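Local coordinates for monomethylamine methyltransferase MtmB1 (Methanosarcina barkeri, PDB 1NTH), which catalyses the transfer of the methyl group from monomethylamine to the corrinoid cofactor of its partner protein MtmC, a step in methanogenesis from methylamine, at residues A[24-32]-A[232-240]. Numbering follows the deposited sequence.
Sequences QDDWDLMKI and QLNELKIDL
Lys237 reaches across to the first turns of helix 24-42 and ends between Gln24 and Asp28, crossing both side chains at about a right angle. Its chain leaves the backbone with CG opposite N (chi1 -180°) and bends at the third torsion (-59°), which brings the ammonium to three acceptors. Lys237 NZ donates a hydrogen bond to Gln24 OE1 at 2.8 Å, in the carbonyl plane on a lone pair, and another to the syn lone pair of Asp28 OD1, also at 2.8 Å, the latter part of a salt bridge. A third bond, from Lys237 NZ to Asn234 O at 2.9 Å, ties the lysine back to the loop that precedes its strand. With a methionine in its place, Asp28 would probably be left buried without its countercharge, and Gln24 OE1 and Asn234 O without their shared donor. Asp28 OD1 also receives a bond from a water, 2.6 Å away, that accepts from Glu235 N.

Trp27 meets the loop with its indole edge. Trp27 NE1 donates to Glu235 O at 2.9 Å, with the acceptor nearly in the ring plane. Ile32 CG1 lies over one face of the indole toward its rim, while Ile32 CD1 and Trp27 CZ2 both pack on Leu236 CB, at 4.1 and 4.0 Å.

The contact thus fastens helix 24-42 to the turn leading into strand 237-238, beside the TIM barrel. That strand pairs in parallel with strand 75-77, whose Tyr76 meets the Trp27 ring; Met69 of helix 56-73 touches both Ile32 and Leu236, and helix 271-288 packs against Leu236 through Val277 and Thr281.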
ATOM      1  N   GLN A  24     -31.253  -3.445  37.469  1.00 24.25           N
ATOM      2  CA  GLN A  24     -31.015  -2.153  36.846  1.00 25.03           C
ATOM      3  C   GLN A  24     -31.705  -1.038  37.626  1.00 25.10           C
ATOM      4  O   GLN A  24     -31.238   0.101  37.635  1.00 23.15           O
ATOM      5  CB  GLN A  24     -31.472  -2.156  35.382  1.00 26.81           C
ATOM      6  CG  GLN A  24     -30.931  -0.964  34.594  1.00 30.18           C
ATOM      7  CD  GLN A  24     -30.951  -1.172  33.087  1.00 32.14           C
ATOM      8  OE1 GLN A  24     -30.537  -0.296  32.327  1.00 31.92           O
ATOM      9  NE2 GLN A  24     -31.429  -2.332  32.650  1.00 34.58           N
ATOM     10  N   ASP A  25     -32.812  -1.361  38.288  1.00 24.14           N
ATOM     11  CA  ASP A  25     -33.514  -0.359  39.085  1.00 24.59           C
ATOM     12  C   ASP A  25     -32.693  -0.014  40.320  1.00 22.70           C
ATOM     13  O   ASP A  25     -32.671   1.141  40.753  1.00 22.97           O
ATOM     14  CB  ASP A  25     -34.898  -0.866  39.504  1.00 27.27           C
ATOM     15  CG  ASP A  25     -35.963  -0.583  38.461  1.00 31.20           C
ATOM     16  OD1 ASP A  25     -35.617  -0.062  37.381  1.00 32.64           O
ATOM     17  OD2 ASP A  25     -37.150  -0.879  38.722  1.00 34.06           O
ATOM     18  N   ASP A  26     -32.021  -1.011  40.895  1.00 21.84           N
ATOM     19  CA  ASP A  26     -31.190  -0.758  42.070  1.00 23.24           C
ATOM     20  C   ASP A  26     -30.074   0.196  41.676  1.00 22.39           C
ATOM     21  O   ASP A  26     -29.628   1.015  42.478  1.00 21.87           O
ATOM     22  CB  ASP A  26     -30.559  -2.047  42.608  1.00 26.44           C
ATOM     23  CG  ASP A  26     -31.560  -2.949  43.312  1.00 31.67           C
ATOM     24  OD1 ASP A  26     -32.485  -2.432  43.975  1.00 29.02           O
ATOM     25  OD2 ASP A  26     -31.400  -4.185  43.213  1.00 34.69           O
ATOM     26  N   TRP A  27     -29.624   0.082  40.432  1.00 21.54           N
ATOM     27  CA  TRP A  27     -28.552   0.934  39.940  1.00 21.03           C
ATOM     28  C   TRP A  27     -29.048   2.338  39.615  1.00 19.81           C
ATOM     29  O   TRP A  27     -28.514   3.323  40.128  1.00 20.68           O
ATOM     30  CB  TRP A  27     -27.914   0.303  38.695  1.00 19.98           C
ATOM     31  CG  TRP A  27     -26.678   1.017  38.209  1.00 18.65           C
ATOM     32  CD1 TRP A  27     -26.582   1.868  37.142  1.00 19.90           C
ATOM     33  CD2 TRP A  27     -25.362   0.921  38.766  1.00 17.72           C
ATOM     34  NE1 TRP A  27     -25.282   2.303  36.999  1.00 17.21           N
ATOM     35  CE2 TRP A  27     -24.515   1.736  37.981  1.00 18.28           C
ATOM     36  CE3 TRP A  27     -24.815   0.222  39.851  1.00 18.54           C
ATOM     37  CZ2 TRP A  27     -23.147   1.871  38.249  1.00 18.27           C
ATOM     38  CZ3 TRP A  27     -23.454   0.357  40.119  1.00 20.20           C
ATOM     39  CH2 TRP A  27     -22.636   1.177  39.316  1.00 20.02           C
ATOM     40  N   ASP A  28     -30.082   2.423  38.781  1.00 19.86           N
ATOM     41  CA  ASP A  28     -30.634   3.704  38.348  1.00 20.43           C
ATOM     42  C   ASP A  28     -31.381   4.515  39.395  1.00 20.87           C
ATOM     43  O   ASP A  28     -31.285   5.739  39.417  1.00 21.34           O
ATOM     44  CB  ASP A  28     -31.601   3.515  37.179  1.00 21.07           C
ATOM     45  CG  ASP A  28     -30.986   2.774  36.018  1.00 24.11           C
ATOM     46  OD1 ASP A  28     -29.757   2.886  35.821  1.00 23.85           O
ATOM     47  OD2 ASP A  28     -31.744   2.095  35.295  1.00 24.46           O
ATOM     48  N   LEU A  29     -32.139   3.828  40.240  1.00 21.65           N
ATOM     49  CA  LEU A  29     -32.956   4.501  41.241  1.00 22.25           C
ATOM     50  C   LEU A  29     -32.376   4.559  42.647  1.00 21.68           C
ATOM     51  O   LEU A  29     -33.002   5.120  43.551  1.00 23.14           O
ATOM     52  CB  LEU A  29     -34.334   3.834  41.286  1.00 22.38           C
ATOM     53  CG  LEU A  29     -35.001   3.611  39.924  1.00 23.85           C
ATOM     54  CD1 LEU A  29     -36.349   2.928  40.124  1.00 25.21           C
ATOM     55  CD2 LEU A  29     -35.169   4.938  39.197  1.00 24.65           C
ATOM     56  N   MET A  30     -31.186   3.998  42.837  1.00 21.06           N
ATOM     57  CA  MET A  30     -30.571   4.003  44.155  1.00 21.90           C
ATOM     58  C   MET A  30     -29.065   4.261  44.179  1.00 22.16           C
ATOM     59  O   MET A  30     -28.625   5.315  44.626  1.00 20.78           O
ATOM     60  CB  MET A  30     -30.881   2.684  44.874  1.00 23.29           C
ATOM     61  CG  MET A  30     -30.234   2.546  46.243  1.00 24.63           C
ATOM     62  SD  MET A  30     -30.754   1.048  47.113  1.00 27.53           S
ATOM     63  CE  MET A  30     -29.765  -0.193  46.259  1.00 27.88           C
ATOM     64  N   LYS A  31     -28.273   3.310  43.693  1.00 21.78           N
ATOM     65  CA  LYS A  31     -26.825   3.463  43.728  1.00 21.07           C
ATOM     66  C   LYS A  31     -26.283   4.743  43.092  1.00 20.96           C
ATOM     67  O   LYS A  31     -25.522   5.478  43.725  1.00 20.91           O
ATOM     68  CB  LYS A  31     -26.156   2.232  43.109  1.00 22.67           C
ATOM     69  CG  LYS A  31     -26.372   0.965  43.934  1.00 26.91           C
ATOM     70  CD  LYS A  31     -25.670  -0.237  43.331  1.00 30.60           C
ATOM     71  CE  LYS A  31     -25.939  -1.496  44.142  1.00 32.13           C
ATOM     72  NZ  LYS A  31     -25.430  -1.377  45.534  1.00 34.87           N
ATOM     73  N   ILE A  32     -26.677   5.019  41.855  1.00 19.73           N
ATOM     74  CA  ILE A  32     -26.204   6.219  41.171  1.00 20.43           C
ATOM     75  C   ILE A  32     -26.693   7.518  41.811  1.00 19.77           C
ATOM     76  O   ILE A  32     -25.887   8.366  42.188  1.00 19.86           O
ATOM     77  CB  ILE A  32     -26.598   6.194  39.675  1.00 20.09           C
ATOM     78  CG1 ILE A  32     -25.823   5.083  38.958  1.00 21.34           C
ATOM     79  CG2 ILE A  32     -26.316   7.545  39.026  1.00 21.62           C
ATOM     80  CD1 ILE A  32     -24.319   5.259  39.002  1.00 21.72           C
ATOM     81  N   GLN A 232     -21.325   4.694  25.570  1.00 18.31           N
ATOM     82  CA  GLN A 232     -21.583   4.293  26.950  1.00 17.12           C
ATOM     83  C   GLN A 232     -23.076   4.509  27.155  1.00 18.22           C
ATOM     84  O   GLN A 232     -23.698   5.294  26.440  1.00 19.36           O
ATOM     85  CB  GLN A 232     -20.824   5.176  27.938  1.00 18.45           C
ATOM     86  CG  GLN A 232     -19.316   5.004  27.942  1.00 18.02           C
ATOM     87  CD  GLN A 232     -18.671   5.722  29.114  1.00 21.29           C
ATOM     88  OE1 GLN A 232     -19.026   5.480  30.268  1.00 22.03           O
ATOM     89  NE2 GLN A 232     -17.721   6.608  28.825  1.00 19.79           N
ATOM     90  N   LEU A 233     -23.654   3.822  28.134  1.00 17.90           N
ATOM     91  CA  LEU A 233     -25.077   3.977  28.409  1.00 19.56           C
ATOM     92  C   LEU A 233     -25.290   4.930  29.590  1.00 20.81           C
ATOM     93  O   LEU A 233     -24.329   5.470  30.137  1.00 22.59           O
ATOM     94  CB  LEU A 233     -25.701   2.608  28.689  1.00 20.09           C
ATOM     95  CG  LEU A 233     -25.501   1.575  27.569  1.00 23.35           C
ATOM     96  CD1 LEU A 233     -26.226   0.286  27.924  1.00 23.83           C
ATOM     97  CD2 LEU A 233     -26.023   2.132  26.250  1.00 24.28           C
ATOM     98  N   ASN A 234     -26.545   5.137  29.980  1.00 20.45           N
ATOM     99  CA  ASN A 234     -26.869   6.048  31.085  1.00 21.14           C
ATOM    100  C   ASN A 234     -27.356   5.317  32.335  1.00 20.60           C
ATOM    101  O   ASN A 234     -28.340   4.588  32.256  1.00 21.90           O
ATOM    102  CB  ASN A 234     -27.958   7.026  30.648  1.00 22.33           C
ATOM    103  CG  ASN A 234     -27.531   7.888  29.483  1.00 23.85           C
ATOM    104  OD1 ASN A 234     -27.358   7.402  28.362  1.00 28.98           O
ATOM    105  ND2 ASN A 234     -27.349   9.174  29.740  1.00 23.98           N
ATOM    106  N   GLU A 235     -26.681   5.477  33.479  1.00 20.57           N
ATOM    107  CA  GLU A 235     -25.468   6.286  33.654  1.00 20.79           C
ATOM    108  C   GLU A 235     -24.440   5.314  34.242  1.00 21.38           C
ATOM    109  O   GLU A 235     -24.810   4.440  35.033  1.00 21.57           O
ATOM    110  CB  GLU A 235     -25.703   7.424  34.657  1.00 21.96           C
ATOM    111  CG  GLU A 235     -26.845   8.381  34.328  1.00 22.30           C
ATOM    112  CD  GLU A 235     -26.593   9.209  33.080  1.00 25.52           C
ATOM    113  OE1 GLU A 235     -25.438   9.237  32.598  1.00 24.57           O
ATOM    114  OE2 GLU A 235     -27.551   9.843  32.589  1.00 25.13           O
ATOM    115  N   LEU A 236     -23.163   5.477  33.888  1.00 19.56           N
ATOM    116  CA  LEU A 236     -22.096   4.576  34.355  1.00 18.88           C
ATOM    117  C   LEU A 236     -22.587   3.162  34.093  1.00 19.51           C
ATOM    118  O   LEU A 236     -22.684   2.325  34.997  1.00 18.28           O
ATOM    119  CB  LEU A 236     -21.805   4.774  35.849  1.00 19.71           C
ATOM    120  CG  LEU A 236     -20.853   5.925  36.192  1.00 22.27           C
ATOM    121  CD1 LEU A 236     -21.501   7.255  35.857  1.00 23.05           C
ATOM    122  CD2 LEU A 236     -20.489   5.868  37.670  1.00 22.14           C
ATOM    123  N   LYS A 237     -22.873   2.906  32.824  1.00 18.88           N
ATOM    124  CA  LYS A 237     -23.439   1.640  32.401  1.00 18.45           C
ATOM    125  C   LYS A 237     -22.957   1.279  30.997  1.00 18.54           C
ATOM    126  O   LYS A 237     -22.632   2.160  30.201  1.00 17.72           O
ATOM    127  CB  LYS A 237     -24.960   1.799  32.417  1.00 18.38           C
ATOM    128  CG  LYS A 237     -25.774   0.593  32.018  1.00 20.22           C
ATOM    129  CD  LYS A 237     -27.256   0.965  31.963  1.00 20.73           C
ATOM    130  CE  LYS A 237     -27.754   1.492  33.306  1.00 21.32           C
ATOM    131  NZ  LYS A 237     -29.156   2.005  33.221  1.00 21.06           N
ATOM    132  N   ILE A 238     -22.919  -0.014  30.696  1.00 18.75           N
ATOM    133  CA  ILE A 238     -22.471  -0.469  29.385  1.00 18.70           C
ATOM    134  C   ILE A 238     -23.041  -1.850  29.061  1.00 21.00           C
ATOM    135  O   ILE A 238     -23.444  -2.596  29.956  1.00 21.18           O
ATOM    136  CB  ILE A 238     -20.918  -0.536  29.334  1.00 18.29           C
ATOM    137  CG1 ILE A 238     -20.435  -0.570  27.881  1.00 18.41           C
ATOM    138  CG2 ILE A 238     -20.418  -1.769  30.061  1.00 18.91           C
ATOM    139  CD1 ILE A 238     -20.702   0.713  27.129  1.00 18.10           C
ATOM    140  N   ASP A 239     -23.077  -2.178  27.774  1.00 19.81           N
ATOM    141  CA  ASP A 239     -23.565  -3.475  27.314  1.00 20.67           C
ATOM    142  C   ASP A 239     -22.372  -4.241  26.744  1.00 20.79           C
ATOM    143  O   ASP A 239     -21.364  -3.635  26.378  1.00 19.27           O
ATOM    144  CB  ASP A 239     -24.635  -3.284  26.240  1.00 23.46           C
ATOM    145  CG  ASP A 239     -24.171  -2.386  25.108  1.00 28.47           C
ATOM    146  OD1 ASP A 239     -23.803  -1.222  25.373  1.00 31.44           O
ATOM    147  OD2 ASP A 239     -24.175  -2.846  23.951  1.00 33.53           O
ATOM    148  N   LEU A 240     -22.477  -5.564  26.667  1.00 19.81           N
ATOM    149  CA  LEU A 240     -21.371  -6.368  26.154  1.00 20.65           C
ATOM    150  C   LEU A 240     -21.047  -6.136  24.678  1.00 20.60           C
ATOM    151  O   LEU A 240     -19.907  -6.332  24.259  1.00 20.06           O
ATOM    152  CB  LEU A 240     -21.626  -7.857  26.413  1.00 23.09           C
ATOM    153  CG  LEU A 240     -21.527  -8.247  27.893  1.00 24.43           C
ATOM    154  CD1 LEU A 240     -21.697  -9.750  28.045  1.00 26.60           C
ATOM    155  CD2 LEU A 240     -20.178  -7.812  28.453  1.00 26.28           C
TER
HETATM  156  O   HOH W   1     -27.919   4.776  35.994  1.00 23.36           O